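Local coordinates for protein toll (Drosophila melanogaster, PDB 4LXR) that binds the cleaved, activated cytokine spaetzle C-106 through this extracellular leucine-rich-repeat region, triggering the Toll pathway in embryonic dorsal-ventral patterning and antifungal immunity, at residues 339-344 with 363-368; 358-363 with 383-388; 293-298 with 316-321; 309-314 with 332-337. All blocks are in the same frame, centred on the assembly; numbering follows the deposited sequence.

Contact 1 (339-344 with 363-368). With NAG (2-acetamido-2-deoxy-beta-D-glucopyranose), chain L; NAG (2-acetamido-2-deoxy-beta-D-glucopyranose), chain D.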
# COMPACT_ATOMS: atom_id res chain seq x y z
N VAL A 339 12.77 31.35 3.13
CA VAL A 339 13.84 30.91 2.25
C VAL A 339 14.39 29.50 2.58
O VAL A 339 15.01 28.85 1.74
CB VAL A 339 14.99 31.96 2.20
CG1 VAL A 339 15.81 31.94 3.51
CG2 VAL A 339 15.86 31.74 1.00
N ASN A 340 14.15 29.02 3.80
CA ASN A 340 14.69 27.73 4.24
C ASN A 340 13.64 26.64 4.37
O ASN A 340 13.93 25.57 4.92
CB ASN A 340 15.42 27.88 5.57
CG ASN A 340 16.69 28.69 5.46
OD1 ASN A 340 17.58 28.36 4.67
ND2 ASN A 340 16.78 29.78 6.22
N LEU A 341 12.42 26.91 3.92
CA LEU A 341 11.34 25.94 4.05
C LEU A 341 11.68 24.69 3.24
O LEU A 341 12.09 24.79 2.08
CB LEU A 341 10.03 26.56 3.58
CG LEU A 341 8.76 25.73 3.72
CD1 LEU A 341 8.50 25.39 5.19
CD2 LEU A 341 7.59 26.48 3.11
N LEU A 342 11.56 23.51 3.86
CA LEU A 342 11.90 22.25 3.20
C LEU A 342 10.63 21.45 2.86
O LEU A 342 10.54 20.81 1.81
CB LEU A 342 12.82 21.39 4.07
CG LEU A 342 14.17 21.99 4.46
CD1 LEU A 342 14.94 21.02 5.37
CD2 LEU A 342 15.01 22.38 3.22
N SER A 343 9.66 21.50 3.76
CA SER A 343 8.45 20.71 3.62
C SER A 343 7.23 21.57 3.94
O SER A 343 7.18 22.25 4.97
CB SER A 343 8.48 19.54 4.60
OG SER A 343 7.27 18.82 4.57
N LEU A 344 6.28 21.58 3.02
CA LEU A 344 5.00 22.25 3.23
C LEU A 344 3.90 21.24 2.98
O LEU A 344 3.87 20.58 1.93
CB LEU A 344 4.83 23.42 2.25
CG LEU A 344 3.49 24.15 2.38
CD1 LEU A 344 3.33 24.75 3.79
CD2 LEU A 344 3.41 25.23 1.34
N THR A 363 12.81 28.65 -2.25
CA THR A 363 13.62 28.01 -3.27
C THR A 363 14.28 26.72 -2.78
O THR A 363 14.84 25.98 -3.58
CB THR A 363 14.69 28.96 -3.85
OG1 THR A 363 15.55 29.41 -2.80
CG2 THR A 363 14.03 30.17 -4.50
N ASN A 364 14.20 26.47 -1.48
CA ASN A 364 14.76 25.26 -0.89
C ASN A 364 13.72 24.15 -0.67
O ASN A 364 14.05 23.09 -0.13
CB ASN A 364 15.44 25.58 0.45
CG ASN A 364 16.85 26.08 0.27
OD1 ASN A 364 17.67 25.40 -0.33
ND2 ASN A 364 17.14 27.27 0.79
N LEU A 365 12.48 24.40 -1.05
CA LEU A 365 11.41 23.44 -0.82
C LEU A 365 11.74 22.10 -1.48
O LEU A 365 12.05 22.08 -2.66
CB LEU A 365 10.09 23.95 -1.40
CG LEU A 365 8.82 23.33 -0.82
CD1 LEU A 365 8.74 23.54 0.69
CD2 LEU A 365 7.59 23.92 -1.52
N THR A 366 11.67 21.01 -0.72
CA THR A 366 11.93 19.68 -1.27
C THR A 366 10.69 18.81 -1.38
O THR A 366 10.64 17.90 -2.22
CB THR A 366 13.02 18.92 -0.48
OG1 THR A 366 12.57 18.69 0.85
CG2 THR A 366 14.33 19.74 -0.45
N ASP A 367 9.69 19.09 -0.55
CA ASP A 367 8.49 18.26 -0.45
C ASP A 367 7.27 19.14 -0.39
O ASP A 367 7.19 20.04 0.45
CB ASP A 367 8.52 17.37 0.82
CG ASP A 367 9.58 16.30 0.74
OD1 ASP A 367 9.33 15.25 0.09
OD2 ASP A 367 10.67 16.53 1.29
N LEU A 368 6.31 18.89 -1.27
CA LEU A 368 5.13 19.72 -1.33
C LEU A 368 3.90 18.84 -1.42
O LEU A 368 3.73 18.10 -2.38
CB LEU A 368 5.21 20.71 -2.50
CG LEU A 368 3.97 21.57 -2.71
CD1 LEU A 368 3.59 22.28 -1.38
CD2 LEU A 368 4.21 22.59 -3.81
C1 NAG L . 18.52 27.69 0.56
C2 NAG L . 18.30 28.87 -0.44
C3 NAG L . 19.54 29.76 -0.51
C4 NAG L . 19.94 30.22 0.89
C5 NAG L . 20.22 28.99 1.74
C6 NAG L . 20.62 29.33 3.15
C7 NAG L . 18.70 27.56 -2.50
C8 NAG L . 18.16 27.20 -3.85
N2 NAG L . 17.95 28.39 -1.76
O3 NAG L . 19.26 30.89 -1.33
O4 NAG L . 21.07 31.10 0.84
O5 NAG L . 19.03 28.21 1.82
O6 NAG L . 19.62 30.11 3.80
O7 NAG L . 19.77 27.11 -2.09
C1 NAG D . 11.08 18.53 7.64
C2 NAG D . 11.23 17.20 8.40
C3 NAG D . 12.40 16.40 7.83
C4 NAG D . 12.29 16.26 6.31
C5 NAG D . 12.10 17.63 5.67
C6 NAG D . 11.88 17.58 4.17
C7 NAG D . 10.46 17.15 10.72
C8 NAG D . 10.83 17.39 12.16
N2 NAG D . 11.41 17.40 9.83
O3 NAG D . 12.42 15.11 8.43
O4 NAG D . 13.50 15.69 5.82
O5 NAG D . 10.95 18.27 6.23
O6 NAG D . 10.81 16.70 3.81
O7 NAG D . 9.34 16.75 10.39
O HOH W 1 12.45 26.98 0.78
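The first torsion of Asn364 (chi1 -84°) sets CG opposite its own carbonyl carbon, and from there the amide reaches back to the preceding coil, where ND2 donates to Val339 O at 2.8 Å. The two segments are equivalent stretches at the start of LRR 9 and LRR 10, and they illustrate how a leucine-rich-repeat solenoid stacks one turn on the next. Asn364 is also a glycosylation site, its ND2 joined to C1 of an N-acetylglucosamine, and Val339 O lies close to the amide plane, so the glycosylated amide is held in orientation by the neighbouring repeat. The sugar is gripped from both segments: its N2 gives a nearly straight bond to Thr363 OG1 (2.8 Å), and its O6 donates to Asn340 OD1 (2.8 Å), while Asn340 ND2 is bonded to Thr315 O of the coil before. A leucine in place of Asn340 would leave the sugar O6 and Thr315 O without these mates and is likely to let the sugar's hydroxymethyl arm turn more freely. Where the parallel strands begin, Leu342 O accepts from both Thr366 N (2.8 Å) and Asp367 N (3.0 Å), and Leu344 N returns a bond to Asp367 O. Ser343 and Asp367 stand on one face of these strands, Asp367 OD2 accepting a hydrogen bond from O6 of a second glycan. Leu344 and Leu368 fill the other face, inside the coil. Leu341 and Leu365 lie alongside each other there, with Leu341 CG 3.7 Å from Leu365 CD1.

Contact 2 (358-363 with 383-388). With NAG (2-acetamido-2-deoxy-beta-D-glucopyranose), chain L.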
# COMPACT_ATOMS: atom_id res chain seq x y z
N LEU A 358 3.22 32.57 -4.76
CA LEU A 358 3.26 32.03 -3.39
C LEU A 358 4.59 31.35 -3.07
O LEU A 358 5.13 31.49 -1.96
CB LEU A 358 2.08 31.07 -3.15
CG LEU A 358 2.03 30.36 -1.79
CD1 LEU A 358 1.81 31.34 -0.64
CD2 LEU A 358 0.98 29.26 -1.78
N PHE A 359 5.13 30.62 -4.05
CA PHE A 359 6.37 29.87 -3.87
C PHE A 359 7.54 30.56 -4.54
O PHE A 359 8.50 29.91 -4.95
CB PHE A 359 6.23 28.44 -4.44
CG PHE A 359 5.12 27.64 -3.81
CD1 PHE A 359 5.07 27.46 -2.43
CD2 PHE A 359 4.12 27.08 -4.60
CE1 PHE A 359 4.03 26.73 -1.84
CE2 PHE A 359 3.06 26.36 -4.02
CZ PHE A 359 3.02 26.18 -2.64
N ALA A 360 7.47 31.88 -4.65
CA ALA A 360 8.54 32.61 -5.33
C ALA A 360 9.85 32.61 -4.55
O ALA A 360 10.93 32.67 -5.15
CB ALA A 360 8.10 34.04 -5.66
N HIS A 361 9.78 32.54 -3.22
CA HIS A 361 10.98 32.62 -2.39
C HIS A 361 11.35 31.32 -1.68
O HIS A 361 12.42 31.23 -1.08
CB HIS A 361 10.88 33.77 -1.36
CG HIS A 361 10.71 35.13 -1.98
ND1 HIS A 361 9.52 35.55 -2.54
CD2 HIS A 361 11.58 36.15 -2.14
CE1 HIS A 361 9.67 36.77 -3.02
NE2 HIS A 361 10.91 37.16 -2.79
N THR A 362 10.48 30.31 -1.73
CA THR A 362 10.77 29.06 -1.03
C THR A 362 11.62 28.18 -1.91
O THR A 362 11.19 27.07 -2.26
CB THR A 362 9.50 28.28 -0.71
OG1 THR A 362 8.77 28.07 -1.92
CG2 THR A 362 8.64 29.03 0.30
N THR A 363 12.81 28.65 -2.25
CA THR A 363 13.62 28.01 -3.27
C THR A 363 14.28 26.72 -2.78
O THR A 363 14.84 25.98 -3.58
CB THR A 363 14.69 28.96 -3.85
OG1 THR A 363 15.55 29.41 -2.80
CG2 THR A 363 14.03 30.17 -4.50
N PHE A 383 5.43 26.90 -9.89
CA PHE A 383 6.58 26.11 -9.41
C PHE A 383 7.89 26.56 -10.04
O PHE A 383 8.89 25.85 -9.94
CB PHE A 383 6.39 24.62 -9.73
CG PHE A 383 5.13 24.01 -9.17
CD1 PHE A 383 4.67 24.35 -7.91
CD2 PHE A 383 4.42 23.09 -9.92
CE1 PHE A 383 3.51 23.77 -7.41
CE2 PHE A 383 3.26 22.51 -9.43
CZ PHE A 383 2.80 22.85 -8.17
N SER A 384 7.90 27.73 -10.68
CA SER A 384 9.02 28.13 -11.52
C SER A 384 10.30 28.42 -10.75
O SER A 384 11.37 28.53 -11.34
CB SER A 384 8.66 29.33 -12.39
OG SER A 384 8.54 30.49 -11.58
N ASN A 385 10.18 28.56 -9.43
CA ASN A 385 11.35 28.80 -8.58
C ASN A 385 11.66 27.60 -7.72
O ASN A 385 12.46 27.69 -6.78
CB ASN A 385 11.13 30.02 -7.69
CG ASN A 385 11.50 31.32 -8.37
OD1 ASN A 385 10.64 32.10 -8.76
ND2 ASN A 385 12.80 31.56 -8.51
N LEU A 386 11.02 26.47 -8.02
CA LEU A 386 11.16 25.32 -7.14
C LEU A 386 12.18 24.31 -7.67
O LEU A 386 11.89 23.11 -7.74
CB LEU A 386 9.80 24.68 -6.88
CG LEU A 386 8.82 25.50 -6.04
CD1 LEU A 386 7.59 24.68 -5.67
CD2 LEU A 386 9.51 26.06 -4.78
N GLY A 387 13.36 24.81 -8.02
CA GLY A 387 14.43 23.97 -8.54
C GLY A 387 14.84 22.79 -7.67
O GLY A 387 15.37 21.80 -8.17
N ASN A 388 14.60 22.88 -6.36
CA ASN A 388 15.00 21.81 -5.44
C ASN A 388 13.90 20.82 -5.07
O ASN A 388 14.16 19.84 -4.36
CB ASN A 388 15.58 22.40 -4.14
CG ASN A 388 17.06 22.68 -4.25
OD1 ASN A 388 17.53 23.18 -5.26
ND2 ASN A 388 17.80 22.33 -3.21
C1 NAG L . 18.52 27.69 0.56
C2 NAG L . 18.30 28.87 -0.44
C3 NAG L . 19.54 29.76 -0.51
C4 NAG L . 19.94 30.22 0.89
C5 NAG L . 20.22 28.99 1.74
C6 NAG L . 20.62 29.33 3.15
C7 NAG L . 18.70 27.56 -2.50
C8 NAG L . 18.16 27.20 -3.85
N2 NAG L . 17.95 28.39 -1.76
O3 NAG L . 19.26 30.89 -1.33
O4 NAG L . 21.07 31.10 0.84
O5 NAG L . 19.03 28.21 1.82
O6 NAG L . 19.62 30.11 3.80
O7 NAG L . 19.77 27.11 -2.09
O HOH W 2 7.44 29.05 -7.72
O HOH W 3 12.60 24.05 -4.39
O HOH W 4 15.24 26.19 -6.29
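Two waters donate to the carbonyl oxygen of Thr363, and both lead to the next coil. One, at 2.7 Å from Thr363 O, also donates to Asn385 O; the other makes weak bonds to Thr363 O and to Asn388 N. A third water joins the two segments nearer their start, giving a weak bond to Phe359 O and accepting from Asn385 N at 3.3 Å. Side chains fill in around these bridges. Asn385 lays its CB and amide carbon against the backbone, CG coming 3.5 Å from Ala360 O, and Thr363 CG2 rests on Asn385 O. Inward, Leu386 has CG opposite its carbonyl carbon (chi1 -69°), which directs its two methyls into the turn before: CD2 packs on Thr362 O and, at 3.6 Å, on Thr362 OG1, and also approaches Phe359 CB (4.1 Å). Phe359 CE2 comes near the plane of the Phe383 ring, at its edge, 4.3 Å from Phe383 CE1. These are the non-strand sides of successive leucine-rich repeats, and the phenylalanines, recurring one coil apart, are consistent with the phenylalanine spine of Toll-like receptors. With no direct hydrogen bond between the segments, cohesion here rests on an apolar interior and a polar seam whose facing backbone atoms are joined through water, some of these bonds being weak.

Contact 3 (293-298 with 316-321). With NAG (2-acetamido-2-deoxy-beta-D-glucopyranose), chain D.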
# COMPACT_ATOMS: atom_id res chain seq x y z
N GLU A 293 14.49 31.61 15.60
CA GLU A 293 14.89 30.21 15.73
C GLU A 293 13.74 29.23 15.44
O GLU A 293 13.87 28.02 15.66
CB GLU A 293 15.47 29.95 17.14
CG GLU A 293 16.83 30.62 17.39
CD GLU A 293 17.18 30.74 18.88
OE1 GLU A 293 16.42 30.24 19.73
OE2 GLU A 293 18.23 31.33 19.21
N LEU A 294 12.61 29.74 14.98
CA LEU A 294 11.44 28.90 14.73
C LEU A 294 11.62 28.01 13.49
O LEU A 294 11.91 28.52 12.42
CB LEU A 294 10.20 29.77 14.58
CG LEU A 294 8.86 29.07 14.33
CD1 LEU A 294 8.50 28.08 15.47
CD2 LEU A 294 7.80 30.15 14.21
N GLN A 295 11.47 26.70 13.66
CA GLN A 295 11.67 25.76 12.55
C GLN A 295 10.44 24.94 12.18
O GLN A 295 10.26 24.59 11.02
CB GLN A 295 12.81 24.79 12.84
CG GLN A 295 14.17 25.43 12.96
CD GLN A 295 15.26 24.41 13.24
OE1 GLN A 295 15.19 23.67 14.22
NE2 GLN A 295 16.26 24.35 12.37
N ILE A 296 9.61 24.60 13.16
CA ILE A 296 8.53 23.64 12.93
C ILE A 296 7.16 24.14 13.38
O ILE A 296 7.01 24.63 14.52
CB ILE A 296 8.81 22.32 13.66
CG1 ILE A 296 10.08 21.68 13.12
CG2 ILE A 296 7.60 21.36 13.53
CD1 ILE A 296 10.64 20.59 14.00
N LEU A 297 6.17 24.04 12.50
CA LEU A 297 4.80 24.36 12.87
C LEU A 297 3.84 23.25 12.48
O LEU A 297 3.93 22.72 11.38
CB LEU A 297 4.38 25.68 12.24
CG LEU A 297 5.17 26.87 12.80
CD1 LEU A 297 5.06 28.06 11.90
CD2 LEU A 297 4.70 27.24 14.20
N ARG A 298 2.96 22.89 13.41
CA ARG A 298 1.89 21.93 13.16
C ARG A 298 0.60 22.59 13.56
O ARG A 298 0.38 22.87 14.74
CB ARG A 298 2.05 20.65 14.00
CG ARG A 298 3.45 20.08 14.06
CD ARG A 298 3.96 19.62 12.70
NE ARG A 298 5.21 18.88 12.85
CZ ARG A 298 5.97 18.47 11.84
NH1 ARG A 298 5.62 18.72 10.58
NH2 ARG A 298 7.08 17.81 12.10
N GLN A 316 13.94 31.00 9.48
CA GLN A 316 14.49 29.67 9.74
C GLN A 316 13.47 28.53 9.68
O GLN A 316 13.83 27.38 9.91
CB GLN A 316 15.23 29.62 11.08
CG GLN A 316 16.43 30.56 11.17
CD GLN A 316 17.29 30.53 9.93
OE1 GLN A 316 17.40 31.52 9.20
NE2 GLN A 316 17.92 29.38 9.67
N ILE A 317 12.22 28.84 9.39
CA ILE A 317 11.21 27.78 9.33
C ILE A 317 11.52 26.73 8.25
O ILE A 317 11.79 27.07 7.10
CB ILE A 317 9.81 28.37 9.10
CG1 ILE A 317 9.45 29.32 10.26
CG2 ILE A 317 8.79 27.27 8.98
CD1 ILE A 317 8.08 29.95 10.15
N THR A 318 11.50 25.46 8.64
CA THR A 318 11.83 24.38 7.72
C THR A 318 10.64 23.44 7.48
O THR A 318 10.58 22.77 6.45
CB THR A 318 13.03 23.55 8.25
OG1 THR A 318 12.71 23.03 9.55
CG2 THR A 318 14.30 24.43 8.32
N ASN A 319 9.71 23.37 8.42
CA ASN A 319 8.62 22.42 8.31
C ASN A 319 7.31 23.03 8.73
O ASN A 319 7.18 23.51 9.85
CB ASN A 319 8.90 21.19 9.17
CG ASN A 319 10.15 20.44 8.74
OD1 ASN A 319 11.27 20.84 9.06
ND2 ASN A 319 9.94 19.35 8.01
N ILE A 320 6.34 23.02 7.82
CA ILE A 320 5.01 23.53 8.11
C ILE A 320 3.97 22.48 7.75
O ILE A 320 3.93 22.01 6.62
CB ILE A 320 4.69 24.80 7.30
CG1 ILE A 320 5.74 25.88 7.55
CG2 ILE A 320 3.28 25.31 7.60
CD1 ILE A 320 5.42 27.20 6.84
N SER A 321 3.16 22.10 8.73
CA SER A 321 2.02 21.23 8.50
C SER A 321 0.76 22.05 8.67
O SER A 321 0.46 22.53 9.76
CB SER A 321 2.05 20.06 9.48
OG SER A 321 3.22 19.28 9.29
C1 NAG D . 11.08 18.53 7.64
C2 NAG D . 11.23 17.20 8.40
C3 NAG D . 12.40 16.40 7.83
C4 NAG D . 12.29 16.26 6.31
C5 NAG D . 12.10 17.63 5.67
C6 NAG D . 11.88 17.58 4.17
C7 NAG D . 10.46 17.15 10.72
C8 NAG D . 10.83 17.39 12.16
N2 NAG D . 11.41 17.40 9.83
O3 NAG D . 12.42 15.11 8.43
O4 NAG D . 13.50 15.69 5.82
O5 NAG D . 10.95 18.27 6.23
O6 NAG D . 10.81 16.70 3.81
O7 NAG D . 9.34 16.75 10.39
O HOH W 5 12.36 31.27 11.91
O HOH W 6 16.39 26.35 10.18
O HOH W 7 7.31 18.02 8.05
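Arg298 leaves its strand on the same face as Ser321, and the bend in its chain (chi2 -64°) swings the part beyond CB and CG across to that neighbour. CD packs against Ser321 OG at 3.5 Å, and NE carries the chain past it. NH1 then donates to the same OG at 2.8 Å, the oxygen lying at the edge of the guanidinium and 16° out of its plane. NH1 also donates a hydrogen bond to a water that accepts from Asn319 ND2. At the other tip, NH2 bonds O7 of the N-acetylglucosamine joined to Asn319 (3.0 Å), again near the guanidinium plane, while Ile296 CG2 lies over one face of the group, toward the rim. This is the concave, parallel-stranded surface of a leucine-rich-repeat solenoid, LRR 7 beside LRR 8, and Ala58 of the spaetzle chain packs on Arg298 there. Beneath the side chains, Gln295 O accepts from Thr318 N on a lone pair in the carbonyl plane and from Asn319 N nearly in line with its C=O. Leu297 N bonds Asn319 O, and Ser321 N bonds Leu297 O at 2.8 Å. On the interior side, Ile317 CD1 touches both Leu294 CD2 (4.1 Å) and Leu297 CD1 (4.0 Å). Thr318 OG1 donates to Asn319 OD1 (2.7 Å), bracing the glycosylated amide from the residue just before the strand.

Contact 4 (309-314 with 332-337)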
# COMPACT_ATOMS: atom_id res chain seq x y z
N ASP A 309 0.90 38.00 7.08
CA ASP A 309 2.03 38.36 7.92
C ASP A 309 2.32 37.32 9.01
O ASP A 309 3.06 37.59 9.97
CB ASP A 309 1.82 39.75 8.56
CG ASP A 309 0.58 39.82 9.47
OD1 ASP A 309 0.11 38.78 10.00
OD2 ASP A 309 0.06 40.95 9.67
N LEU A 310 1.75 36.13 8.86
CA LEU A 310 1.79 35.09 9.89
C LEU A 310 3.20 34.63 10.23
O LEU A 310 3.50 34.34 11.39
CB LEU A 310 0.93 33.89 9.49
CG LEU A 310 0.70 32.84 10.59
CD1 LEU A 310 0.00 33.48 11.79
CD2 LEU A 310 -0.11 31.63 10.07
N PHE A 311 4.06 34.54 9.22
CA PHE A 311 5.42 34.05 9.41
C PHE A 311 6.47 35.09 9.05
O PHE A 311 7.60 34.70 8.74
CB PHE A 311 5.70 32.85 8.50
CG PHE A 311 4.67 31.76 8.57
CD1 PHE A 311 4.42 31.10 9.76
CD2 PHE A 311 4.00 31.36 7.42
CE1 PHE A 311 3.49 30.09 9.81
CE2 PHE A 311 3.08 30.35 7.46
CZ PHE A 311 2.81 29.71 8.66
N GLU A 312 6.12 36.38 9.06
CA GLU A 312 7.04 37.36 8.48
C GLU A 312 8.33 37.48 9.29
O GLU A 312 8.31 37.46 10.52
CB GLU A 312 6.39 38.73 8.23
CG GLU A 312 6.04 39.52 9.47
CD GLU A 312 5.65 40.96 9.14
OE1 GLU A 312 5.82 41.84 10.01
OE2 GLU A 312 5.17 41.21 8.02
N HIS A 313 9.44 37.55 8.58
CA HIS A 313 10.78 37.61 9.16
C HIS A 313 11.16 36.38 9.97
O HIS A 313 12.18 36.39 10.65
CB HIS A 313 10.99 38.89 9.97
CG HIS A 313 10.75 40.14 9.18
ND1 HIS A 313 9.71 41.01 9.44
CD2 HIS A 313 11.40 40.65 8.10
CE1 HIS A 313 9.74 42.00 8.57
NE2 HIS A 313 10.76 41.81 7.75
N SER A 314 10.37 35.32 9.89
CA SER A 314 10.74 34.06 10.53
C SER A 314 11.43 33.16 9.50
O SER A 314 10.83 32.24 8.94
CB SER A 314 9.52 33.38 11.16
OG SER A 314 9.02 34.16 12.25
N ALA A 332 -0.78 35.66 -1.04
CA ALA A 332 0.44 35.54 -1.82
C ALA A 332 1.74 35.79 -1.04
O ALA A 332 2.79 35.29 -1.42
CB ALA A 332 0.37 36.47 -3.08
N THR A 333 1.68 36.57 0.04
CA THR A 333 2.90 36.92 0.79
C THR A 333 3.21 35.95 1.94
O THR A 333 4.22 36.10 2.62
CB THR A 333 2.87 38.37 1.36
OG1 THR A 333 1.78 38.50 2.29
CG2 THR A 333 2.72 39.41 0.23
N LEU A 334 2.34 34.97 2.15
CA LEU A 334 2.45 34.08 3.31
C LEU A 334 3.85 33.51 3.53
O LEU A 334 4.32 33.45 4.68
CB LEU A 334 1.45 32.93 3.22
CG LEU A 334 1.41 32.11 4.52
CD1 LEU A 334 0.96 32.98 5.69
CD2 LEU A 334 0.52 30.89 4.38
N LEU A 335 4.52 33.11 2.45
CA LEU A 335 5.80 32.41 2.55
C LEU A 335 6.95 33.22 1.97
O LEU A 335 8.00 32.67 1.63
CB LEU A 335 5.73 31.05 1.85
CG LEU A 335 4.65 30.10 2.37
CD1 LEU A 335 4.55 28.90 1.49
CD2 LEU A 335 4.92 29.67 3.81
N GLU A 336 6.76 34.52 1.88
CA GLU A 336 7.72 35.42 1.27
C GLU A 336 9.09 35.42 1.96
O GLU A 336 10.12 35.67 1.33
CB GLU A 336 7.13 36.84 1.25
CG GLU A 336 7.93 37.86 0.50
CD GLU A 336 7.41 39.27 0.73
OE1 GLU A 336 6.28 39.40 1.24
OE2 GLU A 336 8.14 40.24 0.41
N HIS A 337 9.12 35.15 3.26
CA HIS A 337 10.39 35.14 3.98
C HIS A 337 10.94 33.73 4.23
O HIS A 337 12.06 33.58 4.72
CB HIS A 337 10.26 35.92 5.30
CG HIS A 337 9.86 37.36 5.12
ND1 HIS A 337 10.76 38.34 4.77
CD2 HIS A 337 8.65 37.97 5.20
CE1 HIS A 337 10.13 39.50 4.66
NE2 HIS A 337 8.85 39.30 4.92
O HOH W 8 4.19 35.39 6.60
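His337 spreads one face of its imidazole over the backbone of the preceding coil, with His313 N above that face and 3.5 Å from His337 CD2. Both segments are the turn-rich, non-strand side of leucine-rich repeats, LRR 7 followed by LRR 8; they share no direct hydrogen bond, although Gln338 NE2, just beyond, bonds Phe311 O and Ser314 O. The His313 side chain runs alongside that of His337, and its ring receives His337 NE2 over one face; the two planes are inclined by 38°, with His313 CD2 3.8 Å from His337 CE1. Glu312 CB adds a further contact at His337 CD2. Were a serine to replace His337, the His313 ring and the turn beneath it would probably lose the ring that packs against them, leaving that imidazole freer to rotate. Deeper in the coil, Phe311 has CG opposite its carbonyl carbon (chi1 -51°), which sends its ring into the apolar interior beside Leu334. CE2 touches Leu334 CG at 3.8 Å, and Leu335 CD2 closes obliquely on the same ring. Leu310 CB meets Leu334 CD1 at 3.9 Å. The Leu334 carbonyl oxygen sits in the plane of the Phe311 ring, at its edge, and accepts a hydrogen bond from a water (2.7 Å) that accepts from Phe311 N at 2.8 Å.

In the fold
Read from the N terminus, the four contacts form two crossed pairs that together climb from LRR 7 to the start of LRR 11. Contact 3 joins the strand sides of LRR 7 and LRR 8; before its second segment is reached, the chain has begun contact 4, which closes on the loop after strand 319-321, so the two cross. Both are complete before contact 1 opens at 339. Contact 1 then crosses contact 2 in the same manner, and the two share Thr363. Strands 319-321 and 343-345 are neighbours, linking the pairs through a probable bond from Leu342 N to Thr318 O. Inside the coils, Phe311 packs on Leu297 and Ile317, tying loop side to strand side, and Leu335 on Leu344 likewise and on Phe359 of the next loop.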